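Avidin (Gallus gallus, PDB 4U46) belongs to the tetrameric, biotin-binding avidins, and in this engineered variant probably binds other small molecules such as sterols. Local coordinates at residues A[35-40]-A[120-125]; A[55-60]-A[64-69]. One frame throughout, in Å; residues are numbered along the deposited sequence.

In the fold
Avidin illustrates how a closed antiparallel barrel contains two quite different kinds of contact. Contact 1 spans the interior, where two aromatic side chains from strands that are not neighbours in the sheet meet; in avidins this inner space is where biotin is held. Contact 2 works within the wall, pairing two strands that follow each other and fixing the start of their loop. The centre of contact 1 lies about 6 Å, and that of contact 2 about 12 Å, from the centre of the chain. Their centres are about 17 Å apart and their nearest atoms about 6 Å. Neighbouring strands 32-40 and 48-57 join them, and 55-60/64-69 is nested inside the loop closed by 35-40/120-125.

Contact 1 (A[35-40]-A[120-125]); sequences GTYIAT and GYNIFT. Unlike the reference sequence in segment 35-40: A39 (reference Thr), T40 (reference Ala). Unlike the reference sequence in segment 120-125: Y121 (reference Ile).
Y37 and F124 meet across the inside of the avidin barrel, an example of side chains joining strands whose backbones stay far apart. Strands 32-40 and 117-126 are separated in the sheet by strands 12-15 and 20-24, and even the nearest CA atoms, those of Y37 and F124, are 12.1 Å apart. No hydrogen bond links the two segments; the contact is made by the far ends of two rings.

The side chains cross at about a right angle. Y37 has its CG anti to the backbone N (chi1 -155°), which carries the ring beyond its own strand and brings the phenol oxygen up to the edge of the F124 ring, in the plane of that ring. There Y37 OH lies 3.6 Å from F124 CZ and 4.0 Å from F124 CE1, so the hydroxyl meets the outer rim of the phenyl group. The apolar part of the same approach is between Y37 CE2 and F124 CZ, at 4.1 Å. F124 sets its CG anti to its own carbonyl carbon (chi1 -67°) and leans toward segment 35-40, with L97 and T99 of the adjoining strand against its side chain. N122, two residues earlier on the same strand, also points its CB toward 35-40 but adds little.

The two rings probably line, in this variant too, the inner space that in avidins holds biotin. F83 meets the Y37 ring at a shallow angle and the H20 ring meets it at a much steeper one. The polar end of Y37 is satisfied from a third strand, by a hydrogen bond between Y37 OH and H20 ND1.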
loop_
_atom_site.group_PDB
_atom_site.type_symbol
_atom_site.label_atom_id
_atom_site.label_comp_id
_atom_site.label_asym_id
_atom_site.label_seq_id
_atom_site.Cartn_x
_atom_site.Cartn_y
_atom_site.Cartn_z
ATOM N N GLY A 35 -10.614 14.247 -16.917
ATOM C CA GLY A 35 -11.083 15.290 -16.045
ATOM C C GLY A 35 -9.939 16.117 -15.560
ATOM O O GLY A 35 -8.854 16.105 -16.157
ATOM N N THR A 36 -10.181 16.806 -14.457
ATOM C CA THR A 36 -9.217 17.702 -13.880
ATOM C C THR A 36 -9.218 17.571 -12.382
ATOM O O THR A 36 -10.272 17.465 -11.748
ATOM C CB THR A 36 -9.511 19.160 -14.314
ATOM O OG1 THR A 36 -9.518 19.213 -15.751
ATOM C CG2 THR A 36 -8.408 20.107 -13.829
ATOM N N TYR A 37 -8.024 17.496 -11.827
ATOM C CA TYR A 37 -7.823 17.432 -10.397
ATOM C C TYR A 37 -7.325 18.807 -9.897
ATOM O O TYR A 37 -6.352 19.329 -10.389
ATOM C CB TYR A 37 -6.791 16.358 -10.064
ATOM C CG TYR A 37 -6.935 15.799 -8.654
ATOM C CD1 TYR A 37 -6.422 16.462 -7.553
ATOM C CD2 TYR A 37 -7.601 14.592 -8.435
ATOM C CE1 TYR A 37 -6.537 15.933 -6.267
ATOM C CE2 TYR A 37 -7.730 14.077 -7.166
ATOM C CZ TYR A 37 -7.219 14.750 -6.089
ATOM O OH TYR A 37 -7.365 14.179 -4.849
ATOM N N ILE A 38 -8.029 19.377 -8.933
ATOM C CA ILE A 38 -7.734 20.701 -8.429
ATOM C C ILE A 38 -7.419 20.601 -6.964
ATOM O O ILE A 38 -8.235 20.106 -6.179
ATOM C CB ILE A 38 -8.958 21.629 -8.664
ATOM C CG1 ILE A 38 -9.215 21.793 -10.164
ATOM C CG2 ILE A 38 -8.766 22.994 -8.008
ATOM C CD1 ILE A 38 -10.304 20.894 -10.702
ATOM N N ALA A 39 -6.230 21.066 -6.587
ATOM C CA ALA A 39 -5.769 21.010 -5.202
ATOM C C ALA A 39 -5.118 22.330 -4.774
ATOM O O ALA A 39 -4.665 23.135 -5.624
ATOM C CB ALA A 39 -4.765 19.881 -5.041
ATOM N N THR A 40 -5.061 22.546 -3.457
ATOM C CA THR A 40 -4.316 23.690 -2.889
ATOM C C THR A 40 -2.893 23.251 -2.689
ATOM O O THR A 40 -2.660 22.147 -2.209
ATOM C CB THR A 40 -4.796 24.112 -1.483
ATOM O OG1 THR A 40 -4.439 23.099 -0.526
ATOM C CG2 THR A 40 -6.296 24.367 -1.446
ATOM N N GLY A 120 -2.034 6.173 0.376
ATOM C CA GLY A 120 -3.039 6.806 1.208
ATOM C C GLY A 120 -4.400 6.579 0.664
ATOM O O GLY A 120 -4.624 5.665 -0.169
ATOM N N TYR A 121 -5.353 7.378 1.154
ATOM C CA TYR A 121 -6.737 7.178 0.799
ATOM C C TYR A 121 -7.467 8.508 0.633
ATOM O O TYR A 121 -6.948 9.532 1.069
ATOM C CB TYR A 121 -7.378 6.304 1.835
ATOM C CG TYR A 121 -7.275 6.878 3.255
ATOM C CD1 TYR A 121 -6.151 6.630 4.023
ATOM C CD2 TYR A 121 -8.298 7.604 3.818
ATOM C CE1 TYR A 121 -6.043 7.111 5.329
ATOM C CE2 TYR A 121 -8.188 8.122 5.130
ATOM C CZ TYR A 121 -7.066 7.858 5.882
ATOM O OH TYR A 121 -6.904 8.309 7.226
ATOM N N ASN A 122 -8.601 8.508 -0.059
ATOM C CA ASN A 122 -9.483 9.686 -0.129
ATOM C C ASN A 122 -10.931 9.219 -0.269
ATOM O O ASN A 122 -11.201 8.157 -0.864
ATOM C CB ASN A 122 -9.123 10.600 -1.298
ATOM C CG ASN A 122 -8.085 11.620 -0.945
ATOM O OD1 ASN A 122 -7.002 11.592 -1.498
ATOM N ND2 ASN A 122 -8.388 12.503 0.022
ATOM N N ILE A 123 -11.840 9.992 0.326
ATOM C CA ILE A 123 -13.246 9.772 0.197
ATOM C C ILE A 123 -13.846 11.030 -0.473
ATOM O O ILE A 123 -13.631 12.127 -0.028
ATOM C CB ILE A 123 -13.871 9.457 1.569
ATOM C CG1 ILE A 123 -13.205 8.233 2.200
ATOM C CG2 ILE A 123 -15.382 9.315 1.423
ATOM C CD1 ILE A 123 -13.713 7.929 3.593
ATOM N N PHE A 124 -14.582 10.867 -1.555
ATOM C CA PHE A 124 -15.089 11.968 -2.341
ATOM C C PHE A 124 -16.612 11.891 -2.328
ATOM O O PHE A 124 -17.189 10.792 -2.418
ATOM C CB PHE A 124 -14.655 11.877 -3.833
ATOM C CG PHE A 124 -13.200 12.043 -4.076
ATOM C CD1 PHE A 124 -12.653 13.304 -4.234
ATOM C CD2 PHE A 124 -12.355 10.914 -4.181
ATOM C CE1 PHE A 124 -11.288 13.457 -4.453
ATOM C CE2 PHE A 124 -10.994 11.057 -4.454
ATOM C CZ PHE A 124 -10.451 12.324 -4.573
ATOM N N THR A 125 -17.263 13.049 -2.245
ATOM C CA THR A 125 -18.722 13.145 -2.366
ATOM C C THR A 125 -18.985 14.264 -3.334
ATOM O O THR A 125 -18.107 15.089 -3.573
ATOM C CB THR A 125 -19.428 13.486 -1.012
ATOM O OG1 THR A 125 -18.788 14.616 -0.400
ATOM C CG2 THR A 125 -19.360 12.342 -0.096
#

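Contact 2 (A[55-60]-A[64-69]); sequences GTQNTI and TQPTFG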
loop_
_atom_site.group_PDB
_atom_site.type_symbol
_atom_site.label_atom_id
_atom_site.label_comp_id
_atom_site.label_asym_id
_atom_site.label_seq_id
_atom_site.Cartn_x
_atom_site.Cartn_y
_atom_site.Cartn_z
ATOM N N GLY A 55 -8.634 8.121 -16.946
ATOM C CA GLY A 55 -8.925 6.811 -16.364
ATOM C C GLY A 55 -10.011 6.022 -17.024
ATOM O O GLY A 55 -10.515 6.366 -18.090
ATOM N N THR A 56 -10.394 4.964 -16.326
ATOM C CA THR A 56 -11.438 4.075 -16.785
ATOM C C THR A 56 -12.309 3.593 -15.628
ATOM O O THR A 56 -11.839 3.416 -14.495
ATOM C CB THR A 56 -10.873 2.838 -17.542
ATOM O OG1 THR A 56 -10.161 1.986 -16.656
ATOM C CG2 THR A 56 -9.929 3.201 -18.625
ATOM N N GLN A 57 -13.582 3.412 -15.919
ATOM C CA GLN A 57 -14.462 2.726 -15.028
ATOM C C GLN A 57 -14.811 1.380 -15.647
ATOM O O GLN A 57 -14.840 1.202 -16.892
ATOM C CB GLN A 57 -15.697 3.576 -14.646
ATOM C CG GLN A 57 -16.778 3.740 -15.682
ATOM C CD GLN A 57 -18.092 4.234 -15.076
ATOM O OE1 GLN A 57 -19.080 3.546 -15.108
ATOM N NE2 GLN A 57 -18.077 5.403 -14.498
ATOM N N ASN A 58 -14.957 0.395 -14.781
ATOM C CA ASN A 58 -15.300 -0.960 -15.225
ATOM C C ASN A 58 -16.696 -0.972 -15.842
ATOM O O ASN A 58 -17.598 -0.420 -15.251
ATOM C CB ASN A 58 -15.398 -1.932 -14.029
ATOM C CG ASN A 58 -16.057 -3.259 -14.439
ATOM O OD1 ASN A 58 -15.549 -3.915 -15.289
ATOM N ND2 ASN A 58 -17.210 -3.595 -13.883
ATOM N N THR A 59 -16.874 -1.626 -16.986
ATOM C CA THR A 59 -18.206 -1.790 -17.597
ATOM C C THR A 59 -18.708 -3.250 -17.566
ATOM O O THR A 59 -19.858 -3.510 -17.924
ATOM C CB THR A 59 -18.220 -1.255 -19.049
ATOM O OG1 THR A 59 -17.340 -2.024 -19.865
ATOM C CG2 THR A 59 -17.774 0.199 -19.068
ATOM N N ILE A 60 -17.860 -4.189 -17.129
ATOM C CA ILE A 60 -18.216 -5.626 -17.060
ATOM C C ILE A 60 -19.406 -5.828 -16.125
ATOM O O ILE A 60 -19.414 -5.333 -14.982
ATOM C CB ILE A 60 -17.018 -6.535 -16.643
ATOM C CG1 ILE A 60 -15.835 -6.382 -17.595
ATOM C CG2 ILE A 60 -17.396 -8.024 -16.705
ATOM C CD1 ILE A 60 -16.204 -6.297 -19.041
ATOM N N THR A 64 -24.059 -1.349 -10.847
ATOM C CA THR A 64 -24.518 -0.073 -10.383
ATOM C C THR A 64 -23.436 0.686 -9.601
ATOM O O THR A 64 -23.516 1.925 -9.455
ATOM C CB THR A 64 -25.777 -0.216 -9.502
ATOM O OG1 THR A 64 -25.524 -1.125 -8.438
ATOM C CG2 THR A 64 -26.945 -0.740 -10.305
ATOM N N GLN A 65 -22.457 -0.050 -9.069
ATOM C CA GLN A 65 -21.423 0.515 -8.199
ATOM C C GLN A 65 -20.040 0.110 -8.747
ATOM O O GLN A 65 -19.360 -0.789 -8.184
ATOM C CB GLN A 65 -21.613 0.043 -6.762
ATOM C CG GLN A 65 -22.944 0.444 -6.148
ATOM C CD GLN A 65 -23.084 -0.049 -4.705
ATOM O OE1 GLN A 65 -23.136 0.726 -3.755
ATOM N NE2 GLN A 65 -23.063 -1.348 -4.544
ATOM N N PRO A 66 -19.654 0.718 -9.870
ATOM C CA PRO A 66 -18.466 0.171 -10.557
ATOM C C PRO A 66 -17.130 0.551 -9.918
ATOM O O PRO A 66 -16.997 1.605 -9.288
ATOM C CB PRO A 66 -18.577 0.741 -11.978
ATOM C CG PRO A 66 -19.368 2.012 -11.822
ATOM C CD PRO A 66 -20.308 1.777 -10.652
ATOM N N THR A 67 -16.142 -0.338 -10.083
ATOM C CA THR A 67 -14.785 0.024 -9.793
ATOM C C THR A 67 -14.225 0.991 -10.874
ATOM O O THR A 67 -14.748 1.091 -12.006
ATOM C CB THR A 67 -13.883 -1.202 -9.648
ATOM O OG1 THR A 67 -13.680 -1.849 -10.926
ATOM C CG2 THR A 67 -14.471 -2.196 -8.665
ATOM N N PHE A 68 -13.130 1.648 -10.534
ATOM C CA PHE A 68 -12.457 2.538 -11.462
ATOM C C PHE A 68 -11.026 2.780 -11.049
ATOM O O PHE A 68 -10.589 2.441 -9.915
ATOM C CB PHE A 68 -13.191 3.853 -11.535
ATOM C CG PHE A 68 -13.204 4.570 -10.232
ATOM C CD1 PHE A 68 -12.164 5.429 -9.886
ATOM C CD2 PHE A 68 -14.240 4.382 -9.342
ATOM C CE1 PHE A 68 -12.146 6.055 -8.645
ATOM C CE2 PHE A 68 -14.247 5.050 -8.124
ATOM C CZ PHE A 68 -13.190 5.861 -7.771
ATOM N N GLY A 69 -10.267 3.307 -12.016
ATOM C CA GLY A 69 -8.931 3.833 -11.760
ATOM C C GLY A 69 -8.629 5.080 -12.597
ATOM O O GLY A 69 -9.230 5.286 -13.627
HETATM O O HOH W 1 -17.009 -2.918 -11.246
#
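The beta hairpin formed by strands 48-57 and 67-73 shows how regular antiparallel pairing gives way to a loop whose first residues are tied together by the N58 side chain. The short strand segments 55-57 and 67-69 run almost exactly antiparallel (174°). T56 and G69 form a hydrogen-bonded pair, with T56 N to G69 O at 3.0 Å and G69 N to T56 O at 2.9 Å. The next pair, Q57 and F68, is non-hydrogen-bonded, and beyond it N58 N reaches T67 O in a nearly straight bond of 2.9 Å.

The returning bond does not follow. T67 N instead donates to a water 3.0 Å away, which also accepts a weak bond from N58 ND2, while N58 O lies against P66 CB. The N58 amide, its CG anti to the backbone N (chi1 167°), is also tied to its own turn. N58 OD1 receives I60 N at 3.0 Å from above its carbonyl plane, an Asx turn, and N58 ND2 gives a 3.0 Å bond to I60 O on a lone pair of that carbonyl. An alanine here removes the amide that bonds I60 N and I60 O, and the start of the loop would probably be freer to move.

The side chains of Q57 and P66 cross at a slant, with Q57 OE1 3.6 Å from P66 CG. P66 also pairs by backbone with C87, half of the disulfide to C8. T67 OG1 is hydrogen-bonded to E78 O and T80 OG1 of a neighbouring subunit, yet the same oxygen lies 3.5 Å from N58 CB.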